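Local coordinates for CYCLIN domain-containing protein (Chaetomium thermophilum, PDB 6Z3U) that forms part of a CDK-activating kinase (CAK) complex as its cyclin H-like subunit and probably regulates the cyclin-dependent serine/threonine kinase, at residues 19-24 with 180-185; 119-124 with 173-178; 187-192 with 220-225; 243-248 with 324-329. All coordinates share one frame; numbering follows the deposited sequence.

Interaction 1: 19-24 with 180-185; sequences ELWSFS and RFALDV
The indole of Trp-21 meets Ala-182 at its edge, where the methyl CB lies close to the ring plane, 3.8 Å from NE1. The same ring is approached obliquely by the aliphatic part of Arg-180, whose CG stands 3.9 Å from Trp-21 CZ2. A second flat group, the guanidinium of Arg-180, is turned 70° from the indole plane and receives Leu-20 over one face, with Arg-180 NH2 3.9 Å from Leu-20 CG. The bend in the arginine chain at chi3 (67°) is consistent with this double contact, since it lets CB and CG lie against Trp-21 CZ2 while the charged end turns to the leucine. Leu-20 CD2 also comes within 4.4 Å of Ala-182 CB. With an alanine in place of Leu-20, the guanidinium face would probably lose its apolar cover and the arginine end be freer to turn.

Arg-180, at positive phi, is the C-prime residue of the Schellman motif that ends helix 172-178, so the N-terminal segment 19-24 packs against a helix terminus. Trp-21 NE1 hydrogen-bonds to Ile-179 O, just before Arg-180, and Arg-180 also packs on Met-84 of the kinase chain. With no hydrogen bond between the two segments, adhesion rests on dispersion, aided by a cation that presents carbon and a flat face rather than an N-H to its neighbours.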
# COMPACT_ATOMS: atom_id res chain seq x y z
N GLU A 19 -14.93 2.72 -1.61
CA GLU A 19 -15.90 1.81 -2.20
C GLU A 19 -16.31 0.71 -1.23
O GLU A 19 -17.43 0.19 -1.32
CB GLU A 19 -15.34 1.20 -3.49
CG GLU A 19 -14.20 0.20 -3.28
CD GLU A 19 -13.86 -0.57 -4.55
OE1 GLU A 19 -13.65 0.08 -5.60
OE2 GLU A 19 -13.79 -1.81 -4.49
N LEU A 20 -15.44 0.35 -0.29
CA LEU A 20 -15.66 -0.79 0.59
C LEU A 20 -15.89 -0.42 2.05
O LEU A 20 -16.68 -1.08 2.72
CB LEU A 20 -14.46 -1.74 0.52
CG LEU A 20 -14.65 -3.09 -0.19
CD1 LEU A 20 -15.27 -2.96 -1.57
CD2 LEU A 20 -13.30 -3.78 -0.28
N TRP A 21 -15.22 0.62 2.56
CA TRP A 21 -15.26 0.95 3.98
C TRP A 21 -15.63 2.41 4.19
O TRP A 21 -15.06 3.10 5.04
CB TRP A 21 -13.93 0.62 4.64
CG TRP A 21 -13.60 -0.83 4.59
CD1 TRP A 21 -12.68 -1.44 3.79
CD2 TRP A 21 -14.21 -1.87 5.37
NE1 TRP A 21 -12.67 -2.80 4.03
CE2 TRP A 21 -13.60 -3.09 4.99
CE3 TRP A 21 -15.21 -1.89 6.35
CZ2 TRP A 21 -13.96 -4.31 5.56
CZ3 TRP A 21 -15.56 -3.10 6.92
CH2 TRP A 21 -14.93 -4.29 6.52
N SER A 22 -16.60 2.90 3.41
CA SER A 22 -17.17 4.22 3.61
C SER A 22 -18.68 4.10 3.43
O SER A 22 -19.14 3.69 2.36
CB SER A 22 -16.59 5.25 2.64
OG SER A 22 -15.24 5.54 2.95
N PHE A 23 -19.43 4.42 4.48
CA PHE A 23 -20.88 4.29 4.47
C PHE A 23 -21.49 5.49 5.19
O PHE A 23 -20.79 6.33 5.75
CB PHE A 23 -21.33 3.00 5.16
CG PHE A 23 -20.36 1.87 5.03
CD1 PHE A 23 -20.36 1.06 3.90
CD2 PHE A 23 -19.45 1.60 6.04
CE1 PHE A 23 -19.46 0.01 3.78
CE2 PHE A 23 -18.55 0.56 5.93
CZ PHE A 23 -18.56 -0.24 4.80
N SER A 24 -22.82 5.55 5.15
CA SER A 24 -23.56 6.52 5.94
C SER A 24 -23.81 5.96 7.34
O SER A 24 -23.84 4.74 7.53
CB SER A 24 -24.89 6.84 5.26
OG SER A 24 -25.76 5.73 5.31
N ARG A 180 -11.74 -7.64 4.31
CA ARG A 180 -12.06 -7.80 2.90
C ARG A 180 -10.84 -7.52 2.01
O ARG A 180 -10.96 -6.99 0.91
CB ARG A 180 -13.23 -6.89 2.51
CG ARG A 180 -14.55 -7.28 3.17
CD ARG A 180 -15.73 -6.63 2.47
NE ARG A 180 -15.91 -7.16 1.12
CZ ARG A 180 -16.76 -6.66 0.23
NH1 ARG A 180 -16.85 -7.21 -0.97
NH2 ARG A 180 -17.52 -5.61 0.54
N PHE A 181 -9.66 -7.90 2.50
CA PHE A 181 -8.43 -7.85 1.72
C PHE A 181 -8.06 -6.42 1.32
O PHE A 181 -7.26 -6.23 0.39
CB PHE A 181 -8.55 -8.72 0.47
CG PHE A 181 -8.97 -10.13 0.75
CD1 PHE A 181 -8.04 -11.09 1.11
CD2 PHE A 181 -10.31 -10.50 0.67
CE1 PHE A 181 -8.43 -12.39 1.37
CE2 PHE A 181 -10.70 -11.80 0.93
CZ PHE A 181 -9.76 -12.75 1.28
N ALA A 182 -8.61 -5.42 1.99
CA ALA A 182 -8.30 -4.02 1.73
C ALA A 182 -7.21 -3.59 2.71
O ALA A 182 -7.49 -3.34 3.89
CB ALA A 182 -9.55 -3.15 1.86
N LEU A 183 -5.97 -3.52 2.22
CA LEU A 183 -4.82 -3.21 3.06
C LEU A 183 -4.37 -1.76 2.98
O LEU A 183 -3.55 -1.34 3.80
CB LEU A 183 -3.65 -4.13 2.69
CG LEU A 183 -3.64 -5.51 3.35
CD1 LEU A 183 -5.00 -6.17 3.29
CD2 LEU A 183 -2.59 -6.39 2.69
N ASP A 184 -4.88 -0.99 2.01
CA ASP A 184 -4.48 0.40 1.83
C ASP A 184 -5.43 1.29 2.62
O ASP A 184 -6.56 1.55 2.20
CB ASP A 184 -4.46 0.77 0.35
CG ASP A 184 -5.81 0.58 -0.33
OD1 ASP A 184 -6.47 -0.45 -0.07
OD2 ASP A 184 -6.21 1.45 -1.12
N VAL A 185 -4.97 1.75 3.78
CA VAL A 185 -5.74 2.63 4.65
C VAL A 185 -5.12 4.02 4.61
O VAL A 185 -3.89 4.16 4.66
CB VAL A 185 -5.79 2.11 6.10
CG1 VAL A 185 -6.81 2.89 6.91
CG2 VAL A 185 -6.10 0.62 6.13

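Interaction 2: 119-124 with 173-178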
# COMPACT_ATOMS: atom_id res chain seq x y z
N LYS A 119 -11.44 -2.12 13.85
CA LYS A 119 -12.81 -1.64 13.70
C LYS A 119 -13.48 -2.27 12.48
O LYS A 119 -14.66 -2.62 12.52
CB LYS A 119 -12.83 -0.12 13.58
CG LYS A 119 -12.39 0.63 14.82
CD LYS A 119 -12.45 2.14 14.61
CE LYS A 119 -13.75 2.73 15.13
NZ LYS A 119 -14.01 2.40 16.56
N ARG A 120 -12.73 -2.42 11.39
CA ARG A 120 -13.30 -3.02 10.19
C ARG A 120 -13.58 -4.50 10.39
O ARG A 120 -14.55 -5.02 9.84
CB ARG A 120 -12.34 -2.82 9.01
CG ARG A 120 -12.24 -1.38 8.54
CD ARG A 120 -11.29 -1.28 7.36
NE ARG A 120 -11.13 0.08 6.88
CZ ARG A 120 -10.40 0.42 5.82
NH1 ARG A 120 -9.75 -0.52 5.14
NH2 ARG A 120 -10.32 1.68 5.45
N PHE A 121 -12.75 -5.19 11.18
CA PHE A 121 -12.97 -6.62 11.39
C PHE A 121 -14.30 -6.87 12.10
O PHE A 121 -15.03 -7.79 11.74
CB PHE A 121 -11.81 -7.20 12.21
CG PHE A 121 -11.97 -8.67 12.52
CD1 PHE A 121 -11.60 -9.63 11.60
CD2 PHE A 121 -12.49 -9.08 13.74
CE1 PHE A 121 -11.74 -10.98 11.89
CE2 PHE A 121 -12.63 -10.42 14.03
CZ PHE A 121 -12.25 -11.37 13.11
N TYR A 122 -14.62 -6.05 13.10
CA TYR A 122 -15.77 -6.27 13.96
C TYR A 122 -17.02 -5.54 13.48
O TYR A 122 -17.95 -5.35 14.27
CB TYR A 122 -15.42 -5.87 15.39
CG TYR A 122 -14.66 -6.95 16.12
CD1 TYR A 122 -15.15 -8.24 16.19
CD2 TYR A 122 -13.42 -6.69 16.71
CE1 TYR A 122 -14.47 -9.24 16.84
CE2 TYR A 122 -12.73 -7.69 17.37
CZ TYR A 122 -13.26 -8.96 17.43
OH TYR A 122 -12.59 -9.97 18.07
N ILE A 123 -17.07 -5.11 12.22
CA ILE A 123 -18.29 -4.65 11.62
C ILE A 123 -18.81 -5.69 10.65
O ILE A 123 -20.04 -5.83 10.48
CB ILE A 123 -18.10 -3.28 10.90
CG1 ILE A 123 -19.35 -2.90 10.11
CG2 ILE A 123 -16.88 -3.32 10.00
CD1 ILE A 123 -19.38 -1.47 9.67
N THR A 124 -17.92 -6.46 10.04
CA THR A 124 -18.31 -7.64 9.29
C THR A 124 -18.45 -8.87 10.18
O THR A 124 -19.11 -9.83 9.78
CB THR A 124 -17.30 -7.95 8.18
OG1 THR A 124 -15.99 -8.12 8.74
CG2 THR A 124 -17.26 -6.83 7.15
N PHE A 173 -4.80 -14.60 9.02
CA PHE A 173 -5.57 -14.76 7.80
C PHE A 173 -7.05 -14.47 8.03
O PHE A 173 -7.73 -13.94 7.15
CB PHE A 173 -5.39 -16.17 7.24
CG PHE A 173 -5.90 -16.33 5.83
CD1 PHE A 173 -5.38 -15.57 4.80
CD2 PHE A 173 -6.91 -17.24 5.55
CE1 PHE A 173 -5.84 -15.71 3.51
CE2 PHE A 173 -7.38 -17.38 4.26
CZ PHE A 173 -6.85 -16.62 3.24
N LEU A 174 -7.55 -14.83 9.21
CA LEU A 174 -8.94 -14.50 9.55
C LEU A 174 -9.17 -12.99 9.47
O LEU A 174 -10.15 -12.53 8.88
CB LEU A 174 -9.27 -15.03 10.94
CG LEU A 174 -10.72 -14.90 11.39
CD1 LEU A 174 -11.63 -15.77 10.53
CD2 LEU A 174 -10.86 -15.25 12.86
N LEU A 175 -8.26 -12.21 10.05
CA LEU A 175 -8.37 -10.76 9.96
C LEU A 175 -8.34 -10.29 8.51
O LEU A 175 -9.10 -9.39 8.13
CB LEU A 175 -7.25 -10.10 10.76
CG LEU A 175 -7.14 -8.57 10.66
CD1 LEU A 175 -8.32 -7.90 11.34
CD2 LEU A 175 -5.83 -8.09 11.27
N CYS A 176 -7.48 -10.89 7.70
CA CYS A 176 -7.36 -10.46 6.31
C CYS A 176 -8.70 -10.59 5.59
O CYS A 176 -9.11 -9.68 4.86
CB CYS A 176 -6.29 -11.29 5.60
SG CYS A 176 -5.69 -10.57 4.05
N GLN A 177 -9.41 -11.70 5.81
CA GLN A 177 -10.74 -11.85 5.22
C GLN A 177 -11.71 -10.83 5.80
O GLN A 177 -12.52 -10.25 5.07
CB GLN A 177 -11.27 -13.26 5.46
CG GLN A 177 -10.37 -14.38 4.96
CD GLN A 177 -10.89 -15.76 5.35
OE1 GLN A 177 -11.67 -16.36 4.61
NE2 GLN A 177 -10.36 -16.31 6.43
N GLY A 178 -11.64 -10.59 7.11
CA GLY A 178 -12.59 -9.69 7.74
C GLY A 178 -12.55 -8.29 7.16
O GLY A 178 -13.59 -7.67 6.94
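Phe-121 wedges between Leu-174, Leu-175 and Gly-178 where two helices of the cyclin box, 108-124 and 172-178, cross at 74° with their local axes 9.0 Å apart. The ring edge is directed at the opposite backbone: Leu-174 O lies near the ring plane, 3.7 Å from Phe-121 CE1. Leu-175 comes obliquely, its CD1 3.7 Å from Phe-121 CB and equally near the ring at CD1. Leu-174 crosses the phenylalanine at about a right angle and adds its CG to the same end of the ring. With CG anti to the backbone N (chi1 178°), Phe-121 reaches out across the gap between the helices.

Gly-178 makes that reach possible. Its CA is 4.0 Å from Phe-121 CD1, and a beta carbon would point into the ring, so the absence of a side chain lets the helices approach closely at this end.

One step outward, Phe-121 CD2 sits over the centre of the Tyr-122 ring, which itself stands edge-to-face with Phe-118. Met-135 and Phe-142 of helix 132-146 close on Phe-121 and Leu-175 respectively, making the contact part of the packed helical interior. Helix 172-178 also meets the kinase chain, where OG of Ser-162 of that chain hydrogen-bonds with Gln-177 OE1. The polar element of the crossing lies at the last turn of helix 108-124: Thr-124 OG1 has two carbonyls within reach of its one proton, Gly-178 O at 3.0 Å and Phe-121 O at 3.2 Å.

Interaction 3: 187-192 with 220-225; sequences HPFRAL and ILRFSP
Next to Leu-221, the residue that fills this contact, Ile-220 O is gripped by two backbone donors, Ser-224 N at 2.8 Å and Phe-223 N at 3.1 Å. The paired bonds shape the link between helix 207-221 and helix 224-227, within the C-terminal cyclin domain, and in this stretch Leu-221 faces the start of helix 189-200. The Leu-221 side chain, with CG anti to the carbonyl carbon (chi1 -70°), reaches toward that opening turn and divides its branches there. CD2 takes the proline ring, 4.0 Å from Pro-188 CG. CD1 meets both Leu-192, at 4.0 Å from its CD2, and the backbone oxygen Pro-188 O. That carbonyl is already committed to the first helical turn, accepting from Leu-192 N, so the leucine methyl packs beside a satisfied polar atom.

Phe-189 and Leu-221 pass side by side, pointing opposite ways, which brings Phe-189 CE1 to 4.0 Å from Leu-221 CB. The methylene CG of Arg-222 joins at the same corner of the ring. From there the arginine chain runs extended to salt bridges with Asp-108 and Glu-219, its carbon part serving the aromatic and its charge serving acids outside.

Met-240 of helix 236-247 covers Pro-188 and Leu-192, placing the contact between three helices. Arg-190, which takes no part across the contact, bridges Glu-53 of the RING-type chain and Asp-247 of the kinase chain. The ring of Phe-189 also lies obliquely to the opposing backbone, with CE1 3.8 Å from Leu-221 O.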
# COMPACT_ATOMS: atom_id res chain seq x y z
N HIS A 187 -4.64 7.79 6.12
CA HIS A 187 -4.64 8.50 7.39
C HIS A 187 -4.45 9.99 7.18
O HIS A 187 -3.90 10.43 6.16
CB HIS A 187 -3.53 7.96 8.30
CG HIS A 187 -3.62 6.48 8.54
ND1 HIS A 187 -4.72 5.90 9.14
CD2 HIS A 187 -2.76 5.48 8.27
CE1 HIS A 187 -4.53 4.59 9.22
NE2 HIS A 187 -3.34 4.31 8.71
N PRO A 188 -4.87 10.81 8.15
CA PRO A 188 -4.75 12.28 7.99
C PRO A 188 -3.51 12.89 8.63
O PRO A 188 -3.41 14.12 8.65
CB PRO A 188 -6.02 12.77 8.71
CG PRO A 188 -6.53 11.59 9.55
CD PRO A 188 -5.55 10.48 9.41
N PHE A 189 -2.58 12.08 9.14
CA PHE A 189 -1.40 12.64 9.78
C PHE A 189 -0.56 13.44 8.78
O PHE A 189 -0.24 14.61 9.02
CB PHE A 189 -0.56 11.53 10.41
CG PHE A 189 -1.34 10.66 11.36
CD1 PHE A 189 -1.68 11.12 12.62
CD2 PHE A 189 -1.72 9.38 10.99
CE1 PHE A 189 -2.40 10.32 13.49
CE2 PHE A 189 -2.43 8.58 11.86
CZ PHE A 189 -2.77 9.05 13.12
N ARG A 190 -0.20 12.83 7.66
CA ARG A 190 0.57 13.54 6.65
C ARG A 190 -0.24 14.68 6.04
O ARG A 190 0.34 15.71 5.66
CB ARG A 190 1.03 12.58 5.56
CG ARG A 190 2.17 13.11 4.71
CD ARG A 190 2.63 12.08 3.70
NE ARG A 190 3.23 10.91 4.33
CZ ARG A 190 2.58 9.79 4.63
NH1 ARG A 190 1.29 9.66 4.36
NH2 ARG A 190 3.23 8.79 5.21
N ALA A 191 -1.56 14.52 5.92
CA ALA A 191 -2.40 15.61 5.46
C ALA A 191 -2.29 16.83 6.37
O ALA A 191 -2.36 17.97 5.90
CB ALA A 191 -3.85 15.14 5.38
N LEU A 192 -2.12 16.61 7.68
CA LEU A 192 -2.00 17.72 8.61
C LEU A 192 -0.75 18.54 8.33
O LEU A 192 -0.80 19.77 8.21
CB LEU A 192 -1.99 17.21 10.05
CG LEU A 192 -1.71 18.23 11.16
CD1 LEU A 192 -2.76 19.32 11.19
CD2 LEU A 192 -1.63 17.52 12.50
N ILE A 220 -5.10 15.11 18.64
CA ILE A 220 -6.50 14.81 18.34
C ILE A 220 -6.59 13.70 17.30
O ILE A 220 -7.32 12.72 17.47
CB ILE A 220 -7.24 16.07 17.88
CG1 ILE A 220 -7.22 17.13 18.99
CG2 ILE A 220 -8.67 15.73 17.47
CD1 ILE A 220 -7.92 18.42 18.64
N LEU A 221 -5.83 13.84 16.21
CA LEU A 221 -5.86 12.83 15.16
C LEU A 221 -5.39 11.48 15.68
O LEU A 221 -5.84 10.43 15.20
CB LEU A 221 -5.00 13.27 13.98
CG LEU A 221 -5.52 14.45 13.15
CD1 LEU A 221 -4.54 14.78 12.03
CD2 LEU A 221 -6.90 14.16 12.58
N ARG A 222 -4.48 11.48 16.66
CA ARG A 222 -3.92 10.25 17.20
C ARG A 222 -4.92 9.46 18.04
O ARG A 222 -4.62 8.31 18.38
CB ARG A 222 -2.70 10.57 18.06
CG ARG A 222 -1.42 10.80 17.26
CD ARG A 222 -0.45 11.71 18.00
NE ARG A 222 0.87 11.72 17.37
CZ ARG A 222 2.01 11.89 18.02
NH1 ARG A 222 3.16 11.88 17.35
NH2 ARG A 222 2.02 12.07 19.34
N PHE A 223 -6.08 10.02 18.38
CA PHE A 223 -7.01 9.32 19.26
C PHE A 223 -8.45 9.49 18.81
O PHE A 223 -9.17 8.50 18.65
CB PHE A 223 -6.85 9.83 20.69
CG PHE A 223 -7.62 9.03 21.70
CD1 PHE A 223 -7.06 7.90 22.27
CD2 PHE A 223 -8.90 9.40 22.08
CE1 PHE A 223 -7.75 7.16 23.20
CE2 PHE A 223 -9.60 8.65 23.01
CZ PHE A 223 -9.02 7.53 23.57
N SER A 224 -8.89 10.73 18.61
CA SER A 224 -10.31 11.00 18.40
C SER A 224 -10.90 10.25 17.22
O SER A 224 -11.94 9.60 17.39
CB SER A 224 -10.53 12.51 18.26
OG SER A 224 -10.66 13.13 19.52
N PRO A 225 -10.32 10.29 16.01
CA PRO A 225 -10.97 9.63 14.87
C PRO A 225 -10.72 8.13 14.81
O PRO A 225 -11.36 7.45 13.99
CB PRO A 225 -10.34 10.34 13.67
CG PRO A 225 -8.95 10.66 14.13
CD PRO A 225 -9.05 10.93 15.62

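Interaction 4: 243-248 with 324-329; sequences ALSLAD and ACRDML
Arg-326 leaves its helix with CG anti to the backbone N (chi1 -160°) and runs extended as far as NE, where chi4 of -87° turns the guanidinium edge to Ser-245 and one face to Leu-246. Arg-326 NH2 gives a fairly straight hydrogen bond to Ser-245 O, 3.1 Å long with an N-H...O angle of 158°. The oxygen lies almost in the guanidinium plane, although the donor stands above the carbonyl plane rather than on a lone pair. Arg-326 NE adds two weak bonds, to Ser-245 OG at 3.1 Å and to Ser-245 O at 3.4 Å. Over the centre of the guanidinium face sits Leu-246 CD2, 3.6 Å from Arg-326 CZ; its other methyl, CD1, packs 3.9 Å from Leu-329 CB.

These groups join helix 236-247 to helix 313-330 in the C-terminal cyclin domain, the local axes passing 9.4 Å apart. Ile-220 of helix 207-221 backs both Ala-243 and Leu-246. A leucine in place of Arg-326 would probably leave Ser-245 O and OG without these donors and strip the flat cover from Leu-246.

Ser-245 O, a carbonyl of the last helical turn, is a favourable partner for the cation, probably helped by the helix end; Arg-249 is a like charge nearby. One side chain thus combines a directional polar grip with apolar cover.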
# COMPACT_ATOMS: atom_id res chain seq x y z
N ALA A 243 -9.90 18.09 12.96
CA ALA A 243 -8.99 18.11 14.10
C ALA A 243 -8.30 19.46 14.23
O ALA A 243 -8.09 19.96 15.34
CB ALA A 243 -7.97 16.99 13.98
N LEU A 244 -7.94 20.06 13.09
CA LEU A 244 -7.36 21.40 13.13
C LEU A 244 -8.40 22.44 13.55
O LEU A 244 -8.08 23.38 14.28
CB LEU A 244 -6.76 21.75 11.77
CG LEU A 244 -6.23 23.18 11.59
CD1 LEU A 244 -5.14 23.50 12.60
CD2 LEU A 244 -5.72 23.38 10.17
N SER A 245 -9.64 22.27 13.09
CA SER A 245 -10.70 23.19 13.49
C SER A 245 -10.92 23.17 14.99
O SER A 245 -11.24 24.20 15.59
CB SER A 245 -12.00 22.85 12.76
OG SER A 245 -12.98 23.85 12.97
N LEU A 246 -10.76 22.00 15.62
CA LEU A 246 -10.87 21.91 17.07
C LEU A 246 -9.67 22.56 17.76
O LEU A 246 -9.82 23.15 18.83
CB LEU A 246 -11.00 20.45 17.49
CG LEU A 246 -12.31 19.76 17.10
CD1 LEU A 246 -12.13 18.25 17.07
CD2 LEU A 246 -13.41 20.14 18.06
N ALA A 247 -8.49 22.47 17.15
CA ALA A 247 -7.30 23.06 17.75
C ALA A 247 -7.27 24.57 17.55
O ALA A 247 -6.89 25.31 18.47
CB ALA A 247 -6.04 22.43 17.15
N ASP A 248 -7.69 25.05 16.38
CA ASP A 248 -7.68 26.49 16.09
C ASP A 248 -8.68 26.71 14.95
O ASP A 248 -8.32 26.61 13.77
CB ASP A 248 -6.29 26.98 15.73
CG ASP A 248 -6.20 28.49 15.70
OD1 ASP A 248 -7.16 29.15 15.26
OD2 ASP A 248 -5.14 29.03 16.12
N ALA A 324 -19.89 18.71 10.89
CA ALA A 324 -20.44 17.43 11.32
C ALA A 324 -19.33 16.52 11.85
O ALA A 324 -19.51 15.85 12.87
CB ALA A 324 -21.17 16.76 10.16
N CYS A 325 -18.18 16.50 11.17
CA CYS A 325 -17.04 15.73 11.67
C CYS A 325 -16.48 16.35 12.94
O CYS A 325 -16.05 15.63 13.85
CB CYS A 325 -15.96 15.65 10.59
SG CYS A 325 -14.51 14.70 11.07
N ARG A 326 -16.47 17.68 13.02
CA ARG A 326 -15.96 18.35 14.21
C ARG A 326 -16.75 17.93 15.45
O ARG A 326 -16.18 17.76 16.53
CB ARG A 326 -16.03 19.86 14.02
CG ARG A 326 -15.12 20.65 14.95
CD ARG A 326 -15.32 22.15 14.77
NE ARG A 326 -14.40 22.95 15.56
CZ ARG A 326 -14.61 23.32 16.82
NH1 ARG A 326 -15.72 22.97 17.45
NH2 ARG A 326 -13.70 24.05 17.46
N ASP A 327 -18.06 17.75 15.30
CA ASP A 327 -18.89 17.35 16.43
C ASP A 327 -18.69 15.89 16.79
O ASP A 327 -18.69 15.52 17.97
CB ASP A 327 -20.36 17.63 16.12
CG ASP A 327 -20.66 19.12 15.99
OD1 ASP A 327 -20.04 19.92 16.71
OD2 ASP A 327 -21.51 19.48 15.15
N MET A 328 -18.51 15.03 15.79
CA MET A 328 -18.27 13.61 16.06
C MET A 328 -16.96 13.42 16.83
O MET A 328 -16.90 12.61 17.76
CB MET A 328 -18.24 12.82 14.76
CG MET A 328 -18.02 11.33 14.95
SD MET A 328 -18.36 10.35 13.48
CE MET A 328 -19.57 9.19 14.12
N LEU A 329 -15.92 14.16 16.45
CA LEU A 329 -14.63 14.01 17.11
C LEU A 329 -14.67 14.53 18.55
O LEU A 329 -14.03 13.96 19.44
CB LEU A 329 -13.55 14.75 16.32
CG LEU A 329 -12.75 13.92 15.31
CD1 LEU A 329 -13.67 13.19 14.34
CD2 LEU A 329 -11.78 14.81 14.55

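Interactions 2, 3 and 4 are buried helix contacts, 2 and 3 each centred on one inserted side chain, whereas interaction 1 is partly exposed and joins two loops. Interactions 1 and 2 touch: Trp-21 lies against Arg-120, Ile-123 and Thr-124, and both contacts use the end of helix 172-178 and border the kinase chain; no other chain touches the segments of 4. Interactions 3 and 4 share the second cyclin domain, with Leu-221 and Ile-220 resting on Ala-243, their centres about 11 Å apart. Interactions 2 and 4 both cross helices steeply, with opposite handedness of crossing angle. Arginine carbon supports apolar packing in 1 and 3, but in 4 the guanidinium itself hydrogen-bonds across.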